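Serine/threonine-protein kinase-like protein ACR4 (Arabidopsis thaliana, PDB 7A0J) acts with the CLE40 peptide, as a receptor kinase whose extracellular beta-propeller is this chain, to control formative cell divisions in root meristems. Local coordinates at residues Leu233-Gly238 against Cys244-Tyr249. Sequence-based numbering, arbitrary orientation.
Sequences LLAVVG and CGIKRY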
loop_
_atom_site.group_PDB
_atom_site.type_symbol
_atom_site.label_atom_id
_atom_site.label_comp_id
_atom_site.label_asym_id
_atom_site.label_seq_id
_atom_site.Cartn_x
_atom_site.Cartn_y
_atom_site.Cartn_z
ATOM N N LEU A 233 -11.307 -7.862 -11.768
ATOM C CA LEU A 233 -10.550 -6.631 -11.409
ATOM C C LEU A 233 -9.067 -6.818 -11.750
ATOM O O LEU A 233 -8.561 -7.944 -11.579
ATOM C CB LEU A 233 -10.727 -6.337 -9.914
ATOM C CG LEU A 233 -12.153 -6.056 -9.440
ATOM C CD1 LEU A 233 -12.137 -5.447 -8.045
ATOM C CD2 LEU A 233 -12.896 -5.142 -10.402
ATOM N N LEU A 234 -8.409 -5.748 -12.213
ATOM C CA LEU A 234 -6.944 -5.691 -12.477
ATOM C C LEU A 234 -6.208 -5.277 -11.198
ATOM O O LEU A 234 -5.118 -5.821 -10.945
ATOM C CB LEU A 234 -6.660 -4.691 -13.602
ATOM C CG LEU A 234 -6.958 -5.180 -15.018
ATOM C CD1 LEU A 234 -6.952 -4.017 -15.999
ATOM C CD2 LEU A 234 -5.966 -6.250 -15.453
ATOM N N ALA A 235 -6.778 -4.334 -10.441
ATOM C CA ALA A 235 -6.193 -3.767 -9.203
ATOM C C ALA A 235 -7.288 -3.560 -8.152
ATOM O O ALA A 235 -8.464 -3.399 -8.531
ATOM C CB ALA A 235 -5.488 -2.471 -9.515
ATOM N N VAL A 236 -6.897 -3.567 -6.875
ATOM C CA VAL A 236 -7.778 -3.253 -5.714
ATOM C C VAL A 236 -6.967 -2.435 -4.702
ATOM O O VAL A 236 -5.749 -2.675 -4.580
ATOM C CB VAL A 236 -8.367 -4.536 -5.092
ATOM C CG1 VAL A 236 -7.285 -5.505 -4.637
ATOM C CG2 VAL A 236 -9.326 -4.225 -3.951
ATOM N N VAL A 237 -7.623 -1.486 -4.030
ATOM C CA VAL A 237 -7.034 -0.652 -2.941
ATOM C C VAL A 237 -8.033 -0.612 -1.781
ATOM O O VAL A 237 -9.238 -0.794 -2.034
ATOM C CB VAL A 237 -6.673 0.763 -3.437
ATOM C CG1 VAL A 237 -5.567 0.725 -4.481
ATOM C CG2 VAL A 237 -7.884 1.517 -3.969
ATOM N N GLY A 238 -7.537 -0.394 -0.561
ATOM C CA GLY A 238 -8.349 -0.332 0.668
ATOM C C GLY A 238 -8.234 1.018 1.350
ATOM O O GLY A 238 -7.100 1.421 1.679
ATOM N N CYS A 244 -11.744 0.200 -3.335
ATOM C CA CYS A 244 -11.935 0.570 -4.762
ATOM C C CYS A 244 -11.109 -0.379 -5.631
ATOM O O CYS A 244 -10.105 -0.918 -5.130
ATOM C CB CYS A 244 -11.527 2.012 -5.042
ATOM S SG CYS A 244 -12.455 3.239 -4.085
ATOM N N GLY A 245 -11.529 -0.572 -6.882
ATOM C CA GLY A 245 -10.835 -1.435 -7.853
ATOM C C GLY A 245 -10.975 -0.912 -9.268
ATOM O O GLY A 245 -11.863 -0.070 -9.508
ATOM N N ILE A 246 -10.108 -1.384 -10.162
ATOM C CA ILE A 246 -10.167 -1.128 -11.630
ATOM C C ILE A 246 -10.704 -2.399 -12.298
ATOM O O ILE A 246 -10.072 -3.456 -12.125
ATOM C CB ILE A 246 -8.778 -0.717 -12.163
ATOM C CG1 ILE A 246 -8.292 0.578 -11.506
ATOM C CG2 ILE A 246 -8.783 -0.615 -13.681
ATOM C CD1 ILE A 246 -6.867 0.957 -11.851
ATOM N N LYS A 247 -11.837 -2.296 -13.003
ATOM C CA LYS A 247 -12.445 -3.408 -13.784
ATOM C C LYS A 247 -11.546 -3.709 -14.987
ATOM O O LYS A 247 -11.087 -2.751 -15.626
ATOM C CB LYS A 247 -13.858 -3.041 -14.248
ATOM C CG LYS A 247 -14.878 -2.827 -13.139
ATOM C CD LYS A 247 -16.258 -2.491 -13.666
ATOM C CE LYS A 247 -17.276 -2.252 -12.572
ATOM N NZ LYS A 247 -18.633 -2.041 -13.132
ATOM N N ARG A 248 -11.311 -4.989 -15.283
ATOM C CA ARG A 248 -10.341 -5.438 -16.318
ATOM C C ARG A 248 -10.812 -5.027 -17.716
ATOM O O ARG A 248 -9.944 -4.687 -18.547
ATOM C CB ARG A 248 -10.139 -6.954 -16.256
ATOM C CG ARG A 248 -9.052 -7.466 -17.193
ATOM C CD ARG A 248 -8.615 -8.871 -16.837
ATOM N NE ARG A 248 -9.660 -9.847 -17.113
ATOM C CZ ARG A 248 -9.714 -11.073 -16.601
ATOM N NH1 ARG A 248 -8.780 -11.492 -15.762
ATOM N NH2 ARG A 248 -10.713 -11.877 -16.924
ATOM N N TYR A 249 -12.124 -5.056 -17.969
ATOM C CA TYR A 249 -12.709 -4.888 -19.326
ATOM C C TYR A 249 -12.565 -3.433 -19.794
ATOM O O TYR A 249 -12.052 -3.231 -20.913
ATOM C CB TYR A 249 -14.168 -5.349 -19.366
ATOM C CG TYR A 249 -14.620 -5.775 -20.739
ATOM C CD1 TYR A 249 -14.281 -7.021 -21.241
ATOM C CD2 TYR A 249 -15.356 -4.927 -21.552
ATOM C CE1 TYR A 249 -14.676 -7.423 -22.506
ATOM C CE2 TYR A 249 -15.759 -5.313 -22.820
ATOM C CZ TYR A 249 -15.417 -6.567 -23.299
ATOM O OH TYR A 249 -15.804 -6.966 -24.545
#
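Leu234 lays its isobutyl group across the aliphatic stem of Arg248 at about a right angle, its CG 3.6 Å from Arg248 CA and its CD2 3.7 Å from Arg248 CG. The arginine turns CG anti to its own backbone N (chi1 -174°), which sets the stem beside the leucine, while Arg248 NH1 leaves the contact to hydrogen-bond Leu198 O. With an alanine at Leu234 a gap would probably open beside the Arg248 methylenes, which would lose this apolar partner. Strands 235-238 and 244-247 run antiparallel (169°). Cys244 and Val237 exchange two backbone bonds, with Val237 N 2.8 Å from Cys244 O and Cys244 N 3.0 Å from Val237 O. At the corner, Leu234 N meets Ile246 O nearly along the C=O axis at 2.8 Å, whereas Ile246 N stands above the carbonyl plane of Ala235 O, at 3.1 Å. Leu233 CD1 lies 4.2 Å from Gly245 CA, where a side chain on the glycine would collide with it. Val237 CG2 rests 3.8 Å from Cys244 CB, on the face that Ile246 shares and that strand 274-277 covers; Val236 faces strands 190-195 and 202-206 instead. In this hairpin of propeller repeat 6, four backbone bonds thus pair the strands and the Cys244-Cys255 disulfide adds a covalent tie to strand 253-257, but the corner at Leu234 interrupts the ladder, and the buried Ala235 N has no partner in the model.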